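Avidin-related protein 4/5 (Gallus gallus, PDB 1Y55) binds biotin with high affinity as a tetrameric, thermostable relative of avidin from chicken. Local coordinates at residues T11-T19 against T30-A38; A57-T65 against V76-D84. The protein carries 1 engineered substitution. All coordinates share one frame; numbering follows the deposited sequence. Where two conformers were deposited one is given.

How the contacts relate
Both contacts are antiparallel strand pairings within one eight-stranded barrel, and they show how such a barrel builds a pocket from its inward-facing side chains. Contact 1 lies at the end of the barrel that holds the ureido head of biotin, and seven of its residues line the pocket; contact 2 pairs strands 61-67 and 74-83, its Phe77 side chain lying about 4 Å from biotin. Their centres are 16 Å apart, on opposite sides of the chain's centre, yet their interior side chains meet. Tyr33 OH, which grips the ligand, lies 3.4 Å from Phe77 CZ, and Met18 SD packs 3.5 Å from Phe64 CZ. Aromatic packing thus connects the ureido site with the barrel core.

Contact 1 (T11-T19 against T30-A38); sequences TNNLGSIMT and TGTYLTAVA. With BTN (biotin), chain C.
Two first torsions bring Ser16 and Tyr33 together at the ureido oxygen of biotin. In Ser16 the hydroxyl lies anti to the carbonyl carbon (chi1 -59°), from where OG donates to biotin O3 at 2.7 Å and accepts the backbone N-H of Ala36 at 2.9 Å. Tyr33 carries CG anti to its own N (chi1 -159°), which brings the ring toward the 11-19 segment; its OH donates to biotin O3 at 2.7 Å, with O3 near the plane of the ring, at its edge. Asn12 ND2 supplies the third donor in a nearly straight bond (165°), its side chain crossing that of Tyr33 at about a right angle. The Asn12 amide is itself positioned from behind: OD1 receives the N-H groups of Leu14 and Ser16 from opposite faces of its plane, the former bond closing an Asx turn. Thr35 OG1 accepts from biotin N2 (2.9 Å) while donating to Val37 O, so its hydroxyl proton is already committed. Leu14 CD1 and Val37 CG2 meet at 4.1 Å over one face of the ureido ring, and Trp108 of a neighbouring subunit packs on both residues. Farther along the hairpin, Met18 lays CB against Tyr33 CD2 (3.6 Å), its sulfur forming an oblique Met-aromatic contact with the ring. On the opposite face, a water joins the hydroxyls of Thr19 and Thr32, which lie side by side; Thr19 OG1 also bonds Lys9. Paired backbone bonds at Ile17-Leu34 and Thr19-Thr32 hold this antiparallel hairpin, whose open end, with the 12-16 turn and Asn116, supplies much of the ureido-recognition site of the avidin barrel.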
loop_
_atom_site.group_PDB
_atom_site.type_symbol
_atom_site.label_atom_id
_atom_site.label_comp_id
_atom_site.label_asym_id
_atom_site.label_seq_id
_atom_site.Cartn_x
_atom_site.Cartn_y
_atom_site.Cartn_z
ATOM N N THR A 11 6.602 -12.280 18.265
ATOM C CA THR A 11 5.807 -11.110 18.642
ATOM C C THR A 11 6.148 -9.958 17.712
ATOM O O THR A 11 7.249 -9.910 17.158
ATOM C CB THR A 11 6.073 -10.716 20.101
ATOM N N ASN A 12 5.207 -9.040 17.530
ATOM C CA ASN A 12 5.485 -7.861 16.722
ATOM C C ASN A 12 5.459 -6.582 17.532
ATOM O O ASN A 12 5.220 -6.580 18.743
ATOM C CB ASN A 12 4.615 -7.798 15.439
ATOM C CG ASN A 12 3.163 -7.451 15.684
ATOM O OD1 ASN A 12 2.799 -6.826 16.682
ATOM N ND2 ASN A 12 2.315 -7.866 14.740
ATOM N N ASN A 13 5.720 -5.480 16.838
ATOM C CA ASN A 13 5.859 -4.170 17.464
ATOM C C ASN A 13 4.563 -3.663 18.121
ATOM O O ASN A 13 4.634 -2.774 18.960
ATOM C CB ASN A 13 6.374 -3.151 16.453
ATOM C CG ASN A 13 5.497 -3.077 15.222
ATOM O OD1 ASN A 13 5.471 -4.011 14.419
ATOM N ND2 ASN A 13 4.760 -1.988 15.082
ATOM N N LEU A 14 3.405 -4.210 17.736
ATOM C CA LEU A 14 2.130 -3.877 18.357
ATOM C C LEU A 14 1.815 -4.783 19.538
ATOM O O LEU A 14 0.809 -4.571 20.209
ATOM C CB LEU A 14 0.992 -3.968 17.332
ATOM C CG LEU A 14 1.123 -3.101 16.089
ATOM C CD1 LEU A 14 -0.014 -3.366 15.106
ATOM C CD2 LEU A 14 1.201 -1.639 16.441
ATOM N N GLY A 15 2.640 -5.799 19.777
ATOM C CA GLY A 15 2.419 -6.761 20.837
ATOM C C GLY A 15 1.670 -8.015 20.408
ATOM O O GLY A 15 1.425 -8.887 21.230
ATOM N N SER A 16 1.271 -8.123 19.139
ATOM C CA SER A 16 0.605 -9.327 18.667
ATOM C C SER A 16 1.544 -10.513 18.721
ATOM O O SER A 16 2.755 -10.345 18.624
ATOM C CB SER A 16 0.124 -9.119 17.244
ATOM O OG SER A 16 -0.769 -8.031 17.188
ATOM N N ILE A 17 0.975 -11.706 18.845
ATOM C CA ILE A 17 1.737 -12.950 18.892
ATOM C C ILE A 17 1.280 -13.860 17.775
ATOM O O ILE A 17 0.094 -14.003 17.544
ATOM C CB ILE A 17 1.559 -13.678 20.234
ATOM C CG1 ILE A 17 2.023 -12.793 21.373
ATOM C CG2 ILE A 17 2.288 -15.022 20.230
ATOM C CD1 ILE A 17 1.745 -13.397 22.725
ATOM N N MET A 18 2.210 -14.505 17.080
ATOM C CA MET A 18 1.805 -15.579 16.193
ATOM C C MET A 18 2.685 -16.787 16.429
ATOM O O MET A 18 3.848 -16.692 16.813
ATOM C CB MET A 18 1.790 -15.189 14.740
ATOM C CG MET A 18 3.099 -14.833 14.235
ATOM S SD MET A 18 3.012 -14.570 12.366
ATOM C CE MET A 18 4.721 -14.294 12.068
ATOM N N THR A 19 2.092 -17.939 16.169
ATOM C CA THR A 19 2.728 -19.219 16.340
ATOM C C THR A 19 2.611 -19.964 15.027
ATOM O O THR A 19 1.521 -20.181 14.527
ATOM C CB THR A 19 2.037 -20.006 17.440
ATOM O OG1 THR A 19 1.989 -19.214 18.640
ATOM C CG2 THR A 19 2.846 -21.256 17.798
ATOM N N THR A 30 1.087 -23.535 8.494
ATOM C CA THR A 30 -0.079 -23.050 9.189
ATOM C C THR A 30 0.322 -22.525 10.550
ATOM O O THR A 30 1.457 -22.679 10.981
ATOM C CB THR A 30 -1.125 -24.148 9.275
ATOM O OG1 THR A 30 -2.419 -23.575 9.551
ATOM C CG2 THR A 30 -0.786 -25.164 10.374
ATOM N N GLY A 31 -0.614 -21.878 11.213
ATOM C CA GLY A 31 -0.351 -21.342 12.516
ATOM C C GLY A 31 -1.553 -20.614 13.062
ATOM O O GLY A 31 -2.668 -20.712 12.556
ATOM N N THR A 32 -1.304 -19.871 14.128
ATOM C CA THR A 32 -2.326 -19.042 14.761
ATOM C C THR A 32 -1.769 -17.648 15.010
ATOM O O THR A 32 -0.561 -17.442 15.112
ATOM C CB THR A 32 -2.819 -19.637 16.078
ATOM O OG1 THR A 32 -1.721 -19.682 16.998
ATOM C CG2 THR A 32 -3.349 -21.058 15.911
ATOM N N TYR A 33 -2.692 -16.703 15.108
ATOM C CA TYR A 33 -2.363 -15.298 15.254
ATOM C C TYR A 33 -3.274 -14.715 16.329
ATOM O O TYR A 33 -4.495 -14.821 16.207
ATOM C CB TYR A 33 -2.566 -14.564 13.921
ATOM C CG TYR A 33 -1.803 -13.270 13.794
ATOM C CD1 TYR A 33 -2.228 -12.110 14.435
ATOM C CD2 TYR A 33 -0.652 -13.194 13.025
ATOM C CE1 TYR A 33 -1.523 -10.913 14.312
ATOM C CE2 TYR A 33 0.049 -12.010 12.899
ATOM C CZ TYR A 33 -0.381 -10.875 13.546
ATOM O OH TYR A 33 0.362 -9.729 13.396
ATOM N N LEU A 34 -2.679 -14.112 17.358
ATOM C CA LEU A 34 -3.415 -13.416 18.412
ATOM C C LEU A 34 -3.069 -11.931 18.280
ATOM O O LEU A 34 -1.988 -11.490 18.670
ATOM C CB LEU A 34 -3.056 -13.953 19.798
ATOM C CG LEU A 34 -3.899 -13.385 20.929
ATOM C CD1 LEU A 34 -5.373 -13.706 20.759
ATOM C CD2 LEU A 34 -3.399 -13.903 22.264
ATOM N N THR A 35 -3.960 -11.179 17.648
ATOM C CA THR A 35 -3.715 -9.764 17.474
ATOM C C THR A 35 -3.906 -9.008 18.783
ATOM O O THR A 35 -4.819 -9.303 19.553
ATOM C CB THR A 35 -4.572 -9.162 16.359
ATOM O OG1 THR A 35 -4.208 -7.776 16.219
ATOM C CG2 THR A 35 -6.082 -9.264 16.624
ATOM N N ALA A 36 -3.034 -8.027 19.029
ATOM C CA ALA A 36 -3.176 -7.173 20.198
ATOM C C ALA A 36 -4.247 -6.103 20.000
ATOM O O ALA A 36 -4.762 -5.559 20.986
ATOM C CB ALA A 36 -1.856 -6.510 20.522
ATOM N N VAL A 37 -4.536 -5.772 18.737
ATOM C CA VAL A 37 -5.412 -4.666 18.362
ATOM C C VAL A 37 -6.438 -5.139 17.338
ATOM O O VAL A 37 -6.207 -6.076 16.564
ATOM C CB VAL A 37 -4.623 -3.456 17.792
ATOM C CG1 VAL A 37 -3.731 -2.848 18.872
ATOM C CG2 VAL A 37 -3.800 -3.848 16.562
ATOM N N ALA A 38 -7.566 -4.445 17.288
ATOM C CA ALA A 38 -8.603 -4.734 16.299
ATOM C C ALA A 38 -9.540 -3.551 16.232
ATOM O O ALA A 38 -9.505 -2.666 17.078
ATOM C CB ALA A 38 -9.375 -5.991 16.669
HETATM C C11 BTN C . -10.173 -6.947 12.739
HETATM O O11 BTN C . -9.877 -5.729 13.283
HETATM O O12 BTN C . -11.374 -7.240 12.353
HETATM C C10 BTN C . -9.148 -7.980 12.572
HETATM C C9 BTN C . -7.850 -7.724 13.298
HETATM C C8 BTN C . -6.873 -6.902 12.463
HETATM C C7 BTN C . -5.556 -6.672 13.215
HETATM C C2 BTN C . -4.458 -6.003 12.342
HETATM S S1 BTN C . -3.780 -7.027 11.067
HETATM C C6 BTN C . -2.539 -5.754 10.767
HETATM C C5 BTN C . -2.106 -5.277 12.151
HETATM N N1 BTN C . -1.043 -6.081 12.727
HETATM C C3 BTN C . -1.462 -6.706 13.814
HETATM O O3 BTN C . -0.692 -7.510 14.528
HETATM N N2 BTN C . -2.720 -6.429 14.092
HETATM C C4 BTN C . -3.265 -5.471 13.143
HETATM O O HOH W 1 -0.259 -17.610 18.412
#

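Contact 2 (A57-T65 against V76-D84); sequences ASQPTFGFT and VFTGQCFID
Gln59 and Ile83 make a side-chain-to-backbone bond where the strand pairing runs out: Ile83 N donates to Gln59 OE1 at 2.9 Å, in the amide plane and on a lone pair. The other end of this amide, NE2, is hydrogen-bonded to Asn102 O of a neighbouring subunit, so both ends of the group are held. Its plane stands 84° from that of the Phe82 ring, and OE1 lies at the ring's edge. Phe62 O is likewise doubly gripped, by Thr78 OG1 at 2.8 Å and by Gly79 N, which approach from opposite faces of the carbonyl plane; the hydroxyl gets there because OG1 points anti to the Thr78 N (chi1 -171°). Reciprocal backbone bonds between Phe64 and Phe77, and the bond from Cys81 N to Pro60 O, continue the pairing. These strands form an antiparallel beta hairpin in the avidin barrel, with the side chains of Phe62, Phe64 and Phe77 on one face and those of Thr61, Thr65, Val76, Thr78 and Gln80 on the other, where Thr61, Thr65 and Thr78 pack against a neighbouring subunit.

On the aromatic face, Phe62 leans across to the partner strand, where Gly79 O sits 3.5 Å above the plane of the Phe62 ring, toward its rim, and Gly79 CA makes a CH-pi contact. Cys81 SG comes obliquely to the same ring, 3.6 Å from Phe62 CD2, and also lies against Pro60 CG. Phe64 crosses likewise, taking Phe77 CB over one face, 3.8 Å from the ring centroid. The Phe64 and Phe77 rings are nearly parallel, at 18°, but displaced so that little of one ring lies over the other; their closest atoms are Phe64 CE1 and Phe77 CD1, 3.3 Å apart. Beyond them, Phe77 packs on Trp95 and Phe118.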
loop_
_atom_site.group_PDB
_atom_site.type_symbol
_atom_site.label_atom_id
_atom_site.label_comp_id
_atom_site.label_asym_id
_atom_site.label_seq_id
_atom_site.Cartn_x
_atom_site.Cartn_y
_atom_site.Cartn_z
ATOM N N ALA A 57 16.283 -20.518 0.104
ATOM C CA ALA A 57 16.912 -19.306 0.592
ATOM C C ALA A 57 17.165 -19.314 2.093
ATOM O O ALA A 57 16.315 -19.701 2.878
ATOM C CB ALA A 57 16.043 -18.102 0.257
ATOM N N SER A 58 18.334 -18.869 2.526
ATOM C CA SER A 58 18.548 -18.701 3.963
ATOM C C SER A 58 17.742 -17.544 4.535
ATOM O O SER A 58 17.375 -17.592 5.710
ATOM C CB SER A 58 20.024 -18.507 4.298
ATOM O OG SER A 58 20.563 -17.382 3.626
ATOM N N GLN A 59 17.455 -16.523 3.717
ATOM C CA GLN A 59 16.668 -15.383 4.188
ATOM C C GLN A 59 15.437 -15.302 3.290
ATOM O O GLN A 59 15.357 -14.442 2.388
ATOM C CB GLN A 59 17.485 -14.099 4.111
ATOM C CG GLN A 59 18.670 -14.119 5.076
ATOM C CD GLN A 59 19.365 -12.781 5.201
ATOM O OE1 GLN A 59 19.520 -12.276 6.302
ATOM N NE2 GLN A 59 19.769 -12.192 4.085
ATOM N N PRO A 60 14.491 -16.219 3.478
ATOM C CA PRO A 60 13.378 -16.355 2.533
ATOM C C PRO A 60 12.377 -15.221 2.597
ATOM O O PRO A 60 12.113 -14.672 3.676
ATOM C CB PRO A 60 12.705 -17.655 2.979
ATOM C CG PRO A 60 12.993 -17.707 4.440
ATOM C CD PRO A 60 14.409 -17.222 4.561
ATOM N N THR A 61 11.780 -14.923 1.451
ATOM C CA THR A 61 10.529 -14.169 1.443
ATOM C C THR A 61 9.375 -15.165 1.736
ATOM O O THR A 61 9.496 -16.397 1.594
ATOM C CB THR A 61 10.338 -13.436 0.167
ATOM O OG1 THR A 61 11.380 -12.529 -0.198
ATOM C CG2 THR A 61 9.919 -14.302 -0.895
ATOM N N PHE A 62 8.234 -14.607 2.118
ATOM C CA PHE A 62 7.076 -15.403 2.506
ATOM C C PHE A 62 5.825 -14.538 2.424
ATOM O O PHE A 62 5.901 -13.302 2.345
ATOM C CB PHE A 62 7.246 -15.965 3.941
ATOM C CG PHE A 62 7.387 -14.901 4.981
ATOM C CD1 PHE A 62 6.251 -14.278 5.511
ATOM C CD2 PHE A 62 8.637 -14.454 5.386
ATOM C CE1 PHE A 62 6.379 -13.236 6.425
ATOM C CE2 PHE A 62 8.755 -13.450 6.320
ATOM C CZ PHE A 62 7.634 -12.843 6.832
ATOM N N GLY A 63 4.681 -15.202 2.493
ATOM C CA GLY A 63 3.399 -14.550 2.656
ATOM C C GLY A 63 2.494 -15.438 3.485
ATOM O O GLY A 63 2.683 -16.666 3.526
ATOM N N PHE A 64 1.504 -14.840 4.153
ATOM C CA PHE A 64 0.465 -15.605 4.797
ATOM C C PHE A 64 -0.815 -14.798 4.879
ATOM O O PHE A 64 -0.811 -13.575 4.830
ATOM C CB PHE A 64 0.901 -16.179 6.170
ATOM C CG PHE A 64 1.292 -15.162 7.222
ATOM C CD1 PHE A 64 0.340 -14.615 8.084
ATOM C CD2 PHE A 64 2.613 -14.804 7.389
ATOM C CE1 PHE A 64 0.710 -13.723 9.074
ATOM C CE2 PHE A 64 2.972 -13.906 8.382
ATOM C CZ PHE A 64 2.008 -13.372 9.215
ATOM N N THR A 65 -1.913 -15.529 5.028
ATOM C CA THR A 65 -3.251 -14.999 5.209
ATOM C C THR A 65 -3.726 -15.333 6.602
ATOM O O THR A 65 -3.591 -16.480 7.042
ATOM C CB THR A 65 -4.193 -15.669 4.189
ATOM O OG1 THR A 65 -3.777 -15.351 2.858
ATOM C CG2 THR A 65 -5.620 -15.159 4.335
ATOM N N VAL A 76 -3.545 -10.070 4.882
ATOM C CA VAL A 76 -2.380 -10.752 4.334
ATOM C C VAL A 76 -1.131 -10.001 4.740
ATOM O O VAL A 76 -1.108 -8.772 4.778
ATOM C CB VAL A 76 -2.453 -10.904 2.796
ATOM C CG1 VAL A 76 -3.589 -11.849 2.399
ATOM C CG2 VAL A 76 -2.609 -9.560 2.085
ATOM N N PHE A 77 -0.093 -10.772 5.036
ATOM C CA PHE A 77 1.237 -10.273 5.358
ATOM C C PHE A 77 2.242 -10.834 4.359
ATOM O O PHE A 77 2.166 -12.013 3.997
ATOM C CB PHE A 77 1.700 -10.759 6.742
ATOM C CG PHE A 77 0.959 -10.182 7.913
ATOM C CD1 PHE A 77 -0.289 -10.669 8.275
ATOM C CD2 PHE A 77 1.535 -9.191 8.705
ATOM C CE1 PHE A 77 -0.940 -10.176 9.395
ATOM C CE2 PHE A 77 0.864 -8.691 9.825
ATOM C CZ PHE A 77 -0.367 -9.181 10.147
ATOM N N THR A 78 3.198 -10.017 3.941
ATOM C CA THR A 78 4.340 -10.529 3.196
ATOM C C THR A 78 5.604 -9.876 3.699
ATOM O O THR A 78 5.581 -8.755 4.192
ATOM C CB THR A 78 4.112 -10.357 1.691
ATOM O OG1 THR A 78 5.117 -11.047 0.938
ATOM C CG2 THR A 78 4.161 -8.912 1.251
ATOM N N GLY A 79 6.716 -10.562 3.584
ATOM C CA GLY A 79 7.960 -10.027 4.077
ATOM C C GLY A 79 9.106 -10.976 3.868
ATOM O O GLY A 79 9.043 -11.893 3.039
ATOM N N GLN A 80 10.165 -10.725 4.632
ATOM C CA GLN A 80 11.398 -11.495 4.533
ATOM C C GLN A 80 11.937 -11.749 5.933
ATOM O O GLN A 80 11.825 -10.902 6.816
ATOM C CB GLN A 80 12.419 -10.758 3.643
ATOM C CG GLN A 80 13.676 -11.552 3.329
ATOM C CD GLN A 80 14.569 -10.943 2.249
ATOM O OE1 GLN A 80 15.611 -11.568 1.910
ATOM N NE2 GLN A 80 14.240 -9.820 1.718
ATOM N N CYS A 81 12.514 -12.938 6.119
ATOM C CA CYS A 81 13.220 -13.275 7.364
ATOM C C CYS A 81 14.694 -12.990 7.168
ATOM O O CYS A 81 15.329 -13.560 6.275
ATOM C CB CYS A 81 13.061 -14.737 7.740
ATOM S SG CYS A 81 11.609 -15.535 7.128
ATOM N N PHE A 82 15.226 -12.096 7.988
ATOM C CA PHE A 82 16.634 -11.764 7.978
ATOM C C PHE A 82 17.325 -12.391 9.180
ATOM O O PHE A 82 16.771 -12.429 10.274
ATOM C CB PHE A 82 16.827 -10.250 8.025
ATOM C CG PHE A 82 16.333 -9.549 6.817
ATOM C CD1 PHE A 82 17.045 -9.618 5.635
ATOM C CD2 PHE A 82 15.159 -8.817 6.844
ATOM C CE1 PHE A 82 16.581 -8.974 4.499
ATOM C CE2 PHE A 82 14.701 -8.157 5.715
ATOM C CZ PHE A 82 15.421 -8.231 4.542
ATOM N N ILE A 83 18.552 -12.854 8.956
ATOM C CA ILE A 83 19.448 -13.340 10.000
ATOM C C ILE A 83 20.641 -12.391 10.101
ATOM O O ILE A 83 21.351 -12.193 9.126
ATOM C CB ILE A 83 20.021 -14.745 9.668
ATOM C CG1 ILE A 83 18.931 -15.747 9.302
ATOM C CG2 ILE A 83 20.857 -15.270 10.835
ATOM C CD1 ILE A 83 19.451 -16.919 8.470
ATOM N N ASP A 84 20.800 -11.810 11.286
ATOM C CA ASP A 84 21.912 -10.954 11.738
ATOM C C ASP A 84 23.254 -11.648 11.714
ATOM O O ASP A 84 23.323 -12.866 11.688
ATOM C CB ASP A 84 21.755 -10.721 13.258
ATOM C CG ASP A 84 21.430 -9.325 13.632
ATOM O OD1 ASP A 84 21.015 -9.191 14.800
ATOM O OD2 ASP A 84 21.549 -8.322 12.892
#